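Local atomic coordinates of pleckstrin homology domain-containing family M member 2 (Homo sapiens, PDB entry 3CXB), a protein that binds the Salmonella virulence protein SifA through its pleckstrin homology domain and probably connects it with kinesin. Residues C23-V26 and I31-Q34; C57-T62 and A87-W92; F69-S74 and L79-E84. One frame throughout, in Å; residues are numbered along the deposited sequence.

Overall arrangement
All three contacts belong to one PH domain. Contacts 1 and 3 are antiparallel hairpins in the same curved sheet, their centres about 11 Å apart, and both rest on paired backbone bonds. Contact 3 is buried and largely apolar on its inner side, whereas contact 1 is partly buried and adds a sulfur-amide bond between side chains. Contact 2, nearer the surface, joins strand 54-59 to helix 86-100 by loose side-chain packing and a weakly held water. It encloses contact 3 along the chain: Met89 packs on Ala83, and the Arg58 carbonyl probably bonds to Gln70 N. Trp92 meets Val25 of contact 1, bringing the helix to both hairpins.

Contact 1 (C23-V26 and I31-Q34); sequences CFVV and ILYQ
Val25 lays its CG1 methyl against CD1 of Leu32, 3.3 Å away, the two side chains meeting at a slant. The end of Leu32 comes nearer than its root: CD1 also lies 3.5 Å from Val26 O. On the same face of the sheet Gln34 reaches diagonally past its partner Val25 to Cys23, two residues back on the neighbouring strand. Its chain is extended, with CG opposite the backbone N (chi1 166°), and this carries the amide out to the thiol: NE2 donates to Cys23 SG over 3.5 Å with an N-H...S angle of 162°. The sulfur lies close to the amide plane; this is a long bond to a weak acceptor, which may bias the turn of the amide.

The other face carries Val26 and Tyr33. Their backbones form a hydrogen-bonded antiparallel pair, with Val26 N to Tyr33 O at 3.0 Å and Tyr33 N to Val26 O at 2.7 Å. The tyrosine CG stands beside its own backbone N, which brings the ring edge back to the carbonyl that this N already holds: CD1 is 3.4 Å from Val26 O, which is in the ring plane. Ile31, two residues earlier on the same strand, rests CG2 over a ring face near the rim.

Strand 2-8 pairs with the other edge of 23-26, and strand 45-48 continues the sheet beyond 31-34. Trp92 and Leu96 of helix 86-100 cover Val25 and Leu32. This is the tight hairpin of strands 21-28 and 31-35, the second and third strands of the PH fold.

Contact 2 (C57-T62 and A87-W92); sequences CRRANT and AEMAEW
Arg59 and Met89 make the apolar part of this contact, through the aliphatic root of the arginine and the far end of the methionine. CG of Arg59 lies 4.0 Å from the Met89 CE methyl and 4.0 Å from its SD, the two chains crossing at an angle. Arg59 sets CG beside its backbone N (chi1 -85°), and the chain then bends at chi3, which takes the guanidinium past the thioether and on toward the helix. Met89 bends at chi2 and chi3, and its SD and CE end beside Arg59 CG. At the tip of the arginine, NH1 comes within 4.5 Å of the Ala90 methyl in an oblique approach. The backbones stay well apart, Arg59 CA being 8.7 Å from Met89 CA, and the area buried is small.

The polar part is thinner. A water accepts from Arg59 NH2 at 2.7 Å and donates to Ala90 O at 3.4 Å; both bonds are weak, so this bridge across the gap is a loose one. The charge of the guanidinium has its stronger partner outside these segments, in a salt bridge from NH1 to Glu86, the first residue of the same helix. The water touches that helix one turn further on.

Met89 itself is buried, with Ala83 and Phe69 packed beside it, while the arginine lies exposed over it. The arrangement is that of the C-terminal helix of a PH domain, which caps one open end of the bent beta sandwich and here meets one of the two edge strands, 54-59.

Contact 3 (F69-S74 and L79-E84); sequences FQVILS and LELSAE
The ring of Phe69 is the main bump, and Leu81 the surface beneath it. CB of Leu81 sits over one face, 3.8 Å from the ring centroid and 22° off its normal, a CH-pi contact. Its CD1 methyl follows round to the rim, 3.3 Å from CE1. Phe69 can lean this way because its CG stands between the backbone N and the carbonyl carbon (chi1 58°), tipping the ring across the strand gap; at the far rim CE2 comes only to 4.4 Å from Ala83 CB. Along the same face, Val71 and Leu79 stand shoulder to shoulder, CB to CB 4.1 Å, and CG2 of Val71 lies alongside the Leu81 CD1 methyl, 4.4 Å away.

Gln70 and Glu80 rise from the opposite face, running side by side with amide and carboxylate planes turned 67° against each other and Gln70 NE2 3.2 Å from Glu80 OE1. Beneath them four backbone bonds tie the pairs Phe69-Leu81 and Val71-Leu79; Leu81 N to Phe69 O is 2.9 Å.

Strand 54-59 flanks this hairpin beyond 69-73 and strand 2-8 beyond 79-82. Met89, Met93 and Leu96 of helix 86-100 close over Phe69, while Leu45 and Val47 of strand 45-48 meet Leu79 and Leu73.

Contact 1 (C23-V26 and I31-Q34)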
loop_
_atom_site.group_PDB
_atom_site.type_symbol
_atom_site.label_atom_id
_atom_site.label_comp_id
_atom_site.label_asym_id
_atom_site.label_seq_id
_atom_site.Cartn_x
_atom_site.Cartn_y
_atom_site.Cartn_z
ATOM N N CYS B 23 -5.783 -7.634 0.422
ATOM C CA CYS B 23 -4.418 -8.090 0.219
ATOM C C CYS B 23 -3.716 -8.221 1.568
ATOM O O CYS B 23 -4.240 -7.796 2.602
ATOM C CB CYS B 23 -3.643 -7.095 -0.659
ATOM S SG CYS B 23 -3.085 -5.542 0.179
ATOM N N PHE B 24 -2.529 -8.816 1.550
ATOM C CA PHE B 24 -1.748 -8.976 2.763
ATOM C C PHE B 24 -0.433 -8.229 2.592
ATOM O O PHE B 24 0.285 -8.422 1.600
ATOM C CB PHE B 24 -1.469 -10.439 3.036
ATOM C CG PHE B 24 -0.601 -10.660 4.224
ATOM C CD1 PHE B 24 0.619 -11.291 4.095
ATOM C CD2 PHE B 24 -0.988 -10.207 5.474
ATOM C CE1 PHE B 24 1.444 -11.476 5.195
ATOM C CE2 PHE B 24 -0.172 -10.388 6.576
ATOM C CZ PHE B 24 1.052 -11.022 6.432
ATOM N N VAL B 25 -0.097 -7.388 3.562
ATOM C CA VAL B 25 1.108 -6.595 3.432
ATOM C C VAL B 25 2.157 -6.791 4.504
ATOM O O VAL B 25 1.848 -6.935 5.674
ATOM C CB VAL B 25 0.739 -5.104 3.335
ATOM C CG1 VAL B 25 1.989 -4.251 3.382
ATOM C CG2 VAL B 25 -0.031 -4.853 2.046
ATOM N N VAL B 26 3.412 -6.782 4.078
ATOM C CA VAL B 26 4.532 -6.963 4.989
ATOM C C VAL B 26 5.611 -5.938 4.654
ATOM O O VAL B 26 5.967 -5.781 3.492
ATOM C CB VAL B 26 5.151 -8.389 4.830
ATOM C CG1 VAL B 26 6.365 -8.560 5.727
ATOM C CG2 VAL B 26 4.119 -9.440 5.150
ATOM N N ILE B 31 11.977 -3.062 2.859
ATOM C CA ILE B 31 11.218 -3.501 1.699
ATOM C C ILE B 31 9.746 -3.797 2.004
ATOM O O ILE B 31 9.384 -4.280 3.078
ATOM C CB ILE B 31 11.919 -4.709 1.064
ATOM C CG1 ILE B 31 13.338 -4.276 0.653
ATOM C CG2 ILE B 31 11.080 -5.262 -0.089
ATOM C CD1 ILE B 31 14.170 -5.324 -0.043
ATOM N N LEU B 32 8.882 -3.468 1.064
ATOM C CA LEU B 32 7.467 -3.690 1.263
ATOM C C LEU B 32 6.970 -4.724 0.282
ATOM O O LEU B 32 7.134 -4.576 -0.937
ATOM C CB LEU B 32 6.685 -2.389 1.039
ATOM C CG LEU B 32 5.158 -2.495 1.095
ATOM C CD1 LEU B 32 4.705 -2.607 2.540
ATOM C CD2 LEU B 32 4.539 -1.271 0.485
ATOM N N TYR B 33 6.350 -5.768 0.809
ATOM C CA TYR B 33 5.826 -6.811 -0.051
ATOM C C TYR B 33 4.316 -6.836 0.028
ATOM O O TYR B 33 3.737 -6.596 1.083
ATOM C CB TYR B 33 6.367 -8.166 0.380
ATOM C CG TYR B 33 7.842 -8.184 0.685
ATOM C CD1 TYR B 33 8.335 -7.609 1.842
ATOM C CD2 TYR B 33 8.736 -8.817 -0.165
ATOM C CE1 TYR B 33 9.686 -7.671 2.157
ATOM C CE2 TYR B 33 10.086 -8.884 0.136
ATOM C CZ TYR B 33 10.550 -8.310 1.302
ATOM O OH TYR B 33 11.880 -8.361 1.634
ATOM N N GLN B 34 3.675 -7.121 -1.089
ATOM C CA GLN B 34 2.228 -7.217 -1.105
ATOM C C GLN B 34 1.807 -8.552 -1.711
ATOM O O GLN B 34 2.241 -8.912 -2.805
ATOM C CB GLN B 34 1.624 -6.094 -1.931
ATOM C CG GLN B 34 0.164 -6.360 -2.249
ATOM C CD GLN B 34 -0.430 -5.336 -3.181
ATOM O OE1 GLN B 34 0.209 -4.925 -4.139
ATOM N NE2 GLN B 34 -1.661 -4.933 -2.918
#

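Contact 2 (C57-T62 and A87-W92)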
loop_
_atom_site.group_PDB
_atom_site.type_symbol
_atom_site.label_atom_id
_atom_site.label_comp_id
_atom_site.label_asym_id
_atom_site.label_seq_id
_atom_site.Cartn_x
_atom_site.Cartn_y
_atom_site.Cartn_z
ATOM N N CYS B 57 4.875 8.753 0.140
ATOM C CA CYS B 57 3.596 8.232 0.635
ATOM C C CYS B 57 2.752 9.403 1.112
ATOM O O CYS B 57 3.280 10.356 1.677
ATOM C CB CYS B 57 3.786 7.314 1.856
ATOM S SG CYS B 57 4.734 5.802 1.654
ATOM N N ARG B 58 1.444 9.326 0.929
ATOM C CA ARG B 58 0.588 10.392 1.408
ATOM C C ARG B 58 -0.811 9.863 1.715
ATOM O O ARG B 58 -1.198 8.800 1.252
ATOM C CB ARG B 58 0.514 11.513 0.367
ATOM C CG ARG B 58 -0.127 11.108 -0.945
ATOM C CD ARG B 58 -0.002 12.213 -1.984
ATOM N NE ARG B 58 -1.274 12.484 -2.652
ATOM C CZ ARG B 58 -2.210 13.307 -2.188
ATOM N NH1 ARG B 58 -2.036 13.960 -1.040
ATOM N NH2 ARG B 58 -3.324 13.486 -2.884
ATOM N N ARG B 59 -1.560 10.593 2.522
ATOM C CA ARG B 59 -2.921 10.201 2.813
ATOM C C ARG B 59 -3.667 10.594 1.541
ATOM O O ARG B 59 -3.347 11.613 0.927
ATOM C CB ARG B 59 -3.453 10.982 4.018
ATOM C CG ARG B 59 -3.108 10.385 5.382
ATOM C CD ARG B 59 -3.136 11.481 6.421
ATOM N NE ARG B 59 -3.916 11.155 7.611
ATOM C CZ ARG B 59 -3.387 10.834 8.781
ATOM N NH1 ARG B 59 -4.170 10.556 9.815
ATOM N NH2 ARG B 59 -2.068 10.787 8.915
ATOM N N ALA B 60 -4.647 9.796 1.136
ATOM C CA ALA B 60 -5.387 10.088 -0.082
ATOM C C ALA B 60 -6.696 10.822 0.156
ATOM O O ALA B 60 -7.109 11.040 1.292
ATOM C CB ALA B 60 -5.653 8.805 -0.842
ATOM N N ASN B 61 -7.335 11.201 -0.945
ATOM C CA ASN B 61 -8.609 11.903 -0.925
ATOM C C ASN B 61 -9.733 10.962 -0.490
ATOM O O ASN B 61 -9.496 9.779 -0.266
ATOM C CB ASN B 61 -8.876 12.467 -2.319
ATOM C CG ASN B 61 -8.290 11.594 -3.419
ATOM O OD1 ASN B 61 -8.982 10.757 -4.002
ATOM N ND2 ASN B 61 -6.999 11.775 -3.695
ATOM N N THR B 62 -10.952 11.481 -0.372
ATOM C CA THR B 62 -12.084 10.659 0.057
ATOM C C THR B 62 -12.598 9.715 -1.026
ATOM O O THR B 62 -12.073 8.620 -1.194
ATOM C CB THR B 62 -13.269 11.527 0.543
ATOM O OG1 THR B 62 -12.854 12.320 1.661
ATOM C CG2 THR B 62 -14.439 10.646 0.974
ATOM N N ALA B 87 -6.429 4.771 12.881
ATOM C CA ALA B 87 -5.190 4.487 13.601
ATOM C C ALA B 87 -4.245 3.565 12.841
ATOM O O ALA B 87 -3.060 3.871 12.682
ATOM C CB ALA B 87 -5.509 3.897 14.969
ATOM N N GLU B 88 -4.765 2.431 12.384
ATOM C CA GLU B 88 -3.946 1.492 11.638
ATOM C C GLU B 88 -3.299 2.212 10.455
ATOM O O GLU B 88 -2.093 2.083 10.215
ATOM C CB GLU B 88 -4.788 0.316 11.128
ATOM C CG GLU B 88 -3.970 -0.705 10.335
ATOM C CD GLU B 88 -4.781 -1.894 9.835
ATOM O OE1 GLU B 88 -4.181 -2.789 9.193
ATOM O OE2 GLU B 88 -6.006 -1.934 10.079
ATOM N N MET B 89 -4.099 2.978 9.725
ATOM C CA MET B 89 -3.587 3.699 8.578
ATOM C C MET B 89 -2.494 4.675 9.011
ATOM O O MET B 89 -1.458 4.763 8.371
ATOM C CB MET B 89 -4.727 4.411 7.862
ATOM C CG MET B 89 -4.761 5.886 8.074
ATOM S SD MET B 89 -4.041 6.687 6.673
ATOM C CE MET B 89 -5.569 7.294 5.812
ATOM N N ALA B 90 -2.698 5.384 10.108
ATOM C CA ALA B 90 -1.677 6.304 10.585
ATOM C C ALA B 90 -0.422 5.526 10.982
ATOM O O ALA B 90 0.716 6.034 10.905
ATOM C CB ALA B 90 -2.194 7.069 11.762
ATOM N N GLU B 91 -0.635 4.288 11.417
ATOM C CA GLU B 91 0.483 3.450 11.823
ATOM C C GLU B 91 1.277 3.041 10.593
ATOM O O GLU B 91 2.508 3.053 10.592
ATOM C CB GLU B 91 -0.011 2.215 12.556
ATOM C CG GLU B 91 1.072 1.593 13.403
ATOM C CD GLU B 91 0.575 0.435 14.222
ATOM O OE1 GLU B 91 1.379 -0.099 15.017
ATOM O OE2 GLU B 91 -0.611 0.062 14.067
ATOM N N TRP B 92 0.555 2.692 9.538
ATOM C CA TRP B 92 1.202 2.301 8.306
ATOM C C TRP B 92 1.936 3.495 7.742
ATOM O O TRP B 92 3.112 3.406 7.369
ATOM C CB TRP B 92 0.174 1.813 7.287
ATOM C CG TRP B 92 -0.094 0.338 7.373
ATOM C CD1 TRP B 92 -1.274 -0.276 7.711
ATOM C CD2 TRP B 92 0.828 -0.705 7.070
ATOM N NE1 TRP B 92 -1.141 -1.638 7.628
ATOM C CE2 TRP B 92 0.142 -1.929 7.238
ATOM C CE3 TRP B 92 2.168 -0.727 6.672
ATOM C CZ2 TRP B 92 0.753 -3.164 7.017
ATOM C CZ3 TRP B 92 2.775 -1.949 6.455
ATOM C CH2 TRP B 92 2.067 -3.154 6.627
HETATM O O HOH W 1 -0.317 9.184 10.115
#

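Contact 3 (F69-S74 and L79-E84)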
loop_
_atom_site.group_PDB
_atom_site.type_symbol
_atom_site.label_atom_id
_atom_site.label_comp_id
_atom_site.label_asym_id
_atom_site.label_seq_id
_atom_site.Cartn_x
_atom_site.Cartn_y
_atom_site.Cartn_z
ATOM N N PHE B 69 -4.735 5.627 1.636
ATOM C CA PHE B 69 -3.424 6.237 1.432
ATOM C C PHE B 69 -2.720 5.596 0.239
ATOM O O PHE B 69 -3.099 4.516 -0.212
ATOM C CB PHE B 69 -2.571 6.081 2.686
ATOM C CG PHE B 69 -2.362 4.646 3.108
ATOM C CD1 PHE B 69 -1.200 3.961 2.752
ATOM C CD2 PHE B 69 -3.313 3.997 3.893
ATOM C CE1 PHE B 69 -0.984 2.656 3.175
ATOM C CE2 PHE B 69 -3.112 2.684 4.326
ATOM C CZ PHE B 69 -1.947 2.009 3.971
ATOM N N GLN B 70 -1.684 6.249 -0.268
ATOM C CA GLN B 70 -1.000 5.714 -1.425
ATOM C C GLN B 70 0.520 5.701 -1.328
ATOM O O GLN B 70 1.126 6.485 -0.598
ATOM C CB GLN B 70 -1.442 6.492 -2.650
ATOM C CG GLN B 70 -1.197 7.974 -2.507
ATOM C CD GLN B 70 -1.873 8.822 -3.580
ATOM O OE1 GLN B 70 -1.480 9.968 -3.802
ATOM N NE2 GLN B 70 -2.904 8.274 -4.232
ATOM N N VAL B 71 1.124 4.776 -2.068
ATOM C CA VAL B 71 2.567 4.641 -2.119
ATOM C C VAL B 71 2.966 4.982 -3.544
ATOM O O VAL B 71 2.707 4.203 -4.450
ATOM C CB VAL B 71 2.996 3.196 -1.808
ATOM C CG1 VAL B 71 4.505 3.052 -1.925
ATOM C CG2 VAL B 71 2.560 2.828 -0.409
ATOM N N ILE B 72 3.578 6.148 -3.738
ATOM C CA ILE B 72 4.004 6.595 -5.057
ATOM C C ILE B 72 5.137 5.750 -5.646
ATOM O O ILE B 72 6.122 5.450 -4.974
ATOM C CB ILE B 72 4.464 8.062 -5.030
ATOM C CG1 ILE B 72 3.261 9.019 -4.941
ATOM C CG2 ILE B 72 5.213 8.362 -6.313
ATOM C CD1 ILE B 72 2.382 8.868 -3.728
ATOM N N LEU B 73 4.992 5.380 -6.913
ATOM C CA LEU B 73 5.991 4.571 -7.580
ATOM C C LEU B 73 6.463 5.222 -8.866
ATOM O O LEU B 73 5.682 5.834 -9.590
ATOM C CB LEU B 73 5.415 3.193 -7.869
ATOM C CG LEU B 73 4.964 2.430 -6.619
ATOM C CD1 LEU B 73 4.224 1.165 -7.029
ATOM C CD2 LEU B 73 6.161 2.088 -5.756
ATOM N N SER B 74 7.750 5.066 -9.145
ATOM C CA SER B 74 8.380 5.644 -10.318
ATOM C C SER B 74 8.002 4.955 -11.618
ATOM O O SER B 74 7.973 3.722 -11.706
ATOM C CB SER B 74 9.902 5.608 -10.153
ATOM O OG SER B 74 10.308 6.204 -8.931
ATOM N N LEU B 79 0.335 2.670 -5.561
ATOM C CA LEU B 79 -0.399 1.619 -4.891
ATOM C C LEU B 79 -1.486 2.249 -4.016
ATOM O O LEU B 79 -1.184 2.916 -3.035
ATOM C CB LEU B 79 0.572 0.786 -4.048
ATOM C CG LEU B 79 0.009 -0.323 -3.155
ATOM C CD1 LEU B 79 -0.872 -1.250 -3.976
ATOM C CD2 LEU B 79 1.152 -1.093 -2.500
ATOM N N GLU B 80 -2.752 2.067 -4.377
ATOM C CA GLU B 80 -3.828 2.641 -3.569
ATOM C C GLU B 80 -4.227 1.647 -2.486
ATOM O O GLU B 80 -4.787 0.592 -2.775
ATOM C CB GLU B 80 -5.046 2.972 -4.430
ATOM C CG GLU B 80 -4.995 4.327 -5.124
ATOM C CD GLU B 80 -5.445 5.489 -4.249
ATOM O OE1 GLU B 80 -5.596 6.608 -4.795
ATOM O OE2 GLU B 80 -5.642 5.292 -3.023
ATOM N N LEU B 81 -3.928 1.990 -1.240
ATOM C CA LEU B 81 -4.252 1.117 -0.125
ATOM C C LEU B 81 -5.361 1.703 0.738
ATOM O O LEU B 81 -5.686 2.880 0.639
ATOM C CB LEU B 81 -3.005 0.878 0.732
ATOM C CG LEU B 81 -1.806 0.175 0.089
ATOM C CD1 LEU B 81 -0.631 0.159 1.060
ATOM C CD2 LEU B 81 -2.186 -1.246 -0.290
ATOM N N SER B 82 -5.946 0.866 1.583
ATOM C CA SER B 82 -7.013 1.303 2.474
ATOM C C SER B 82 -7.007 0.448 3.728
ATOM O O SER B 82 -6.970 -0.773 3.643
ATOM C CB SER B 82 -8.371 1.178 1.789
ATOM O OG SER B 82 -9.379 1.792 2.574
ATOM N N ALA B 83 -7.026 1.091 4.890
ATOM C CA ALA B 83 -7.023 0.369 6.154
ATOM C C ALA B 83 -8.449 0.276 6.678
ATOM O O ALA B 83 -9.392 0.675 5.993
ATOM C CB ALA B 83 -6.131 1.069 7.162
ATOM N N GLU B 84 -8.611 -0.252 7.887
ATOM C CA GLU B 84 -9.939 -0.399 8.463
ATOM C C GLU B 84 -10.232 0.714 9.464
ATOM O O GLU B 84 -11.391 0.998 9.761
ATOM C CB GLU B 84 -10.073 -1.775 9.139
ATOM C CG GLU B 84 -9.092 -2.019 10.294
ATOM C CD GLU B 84 -9.252 -3.394 10.956
ATOM O OE1 GLU B 84 -10.365 -3.715 11.430
ATOM O OE2 GLU B 84 -8.259 -4.153 11.015
#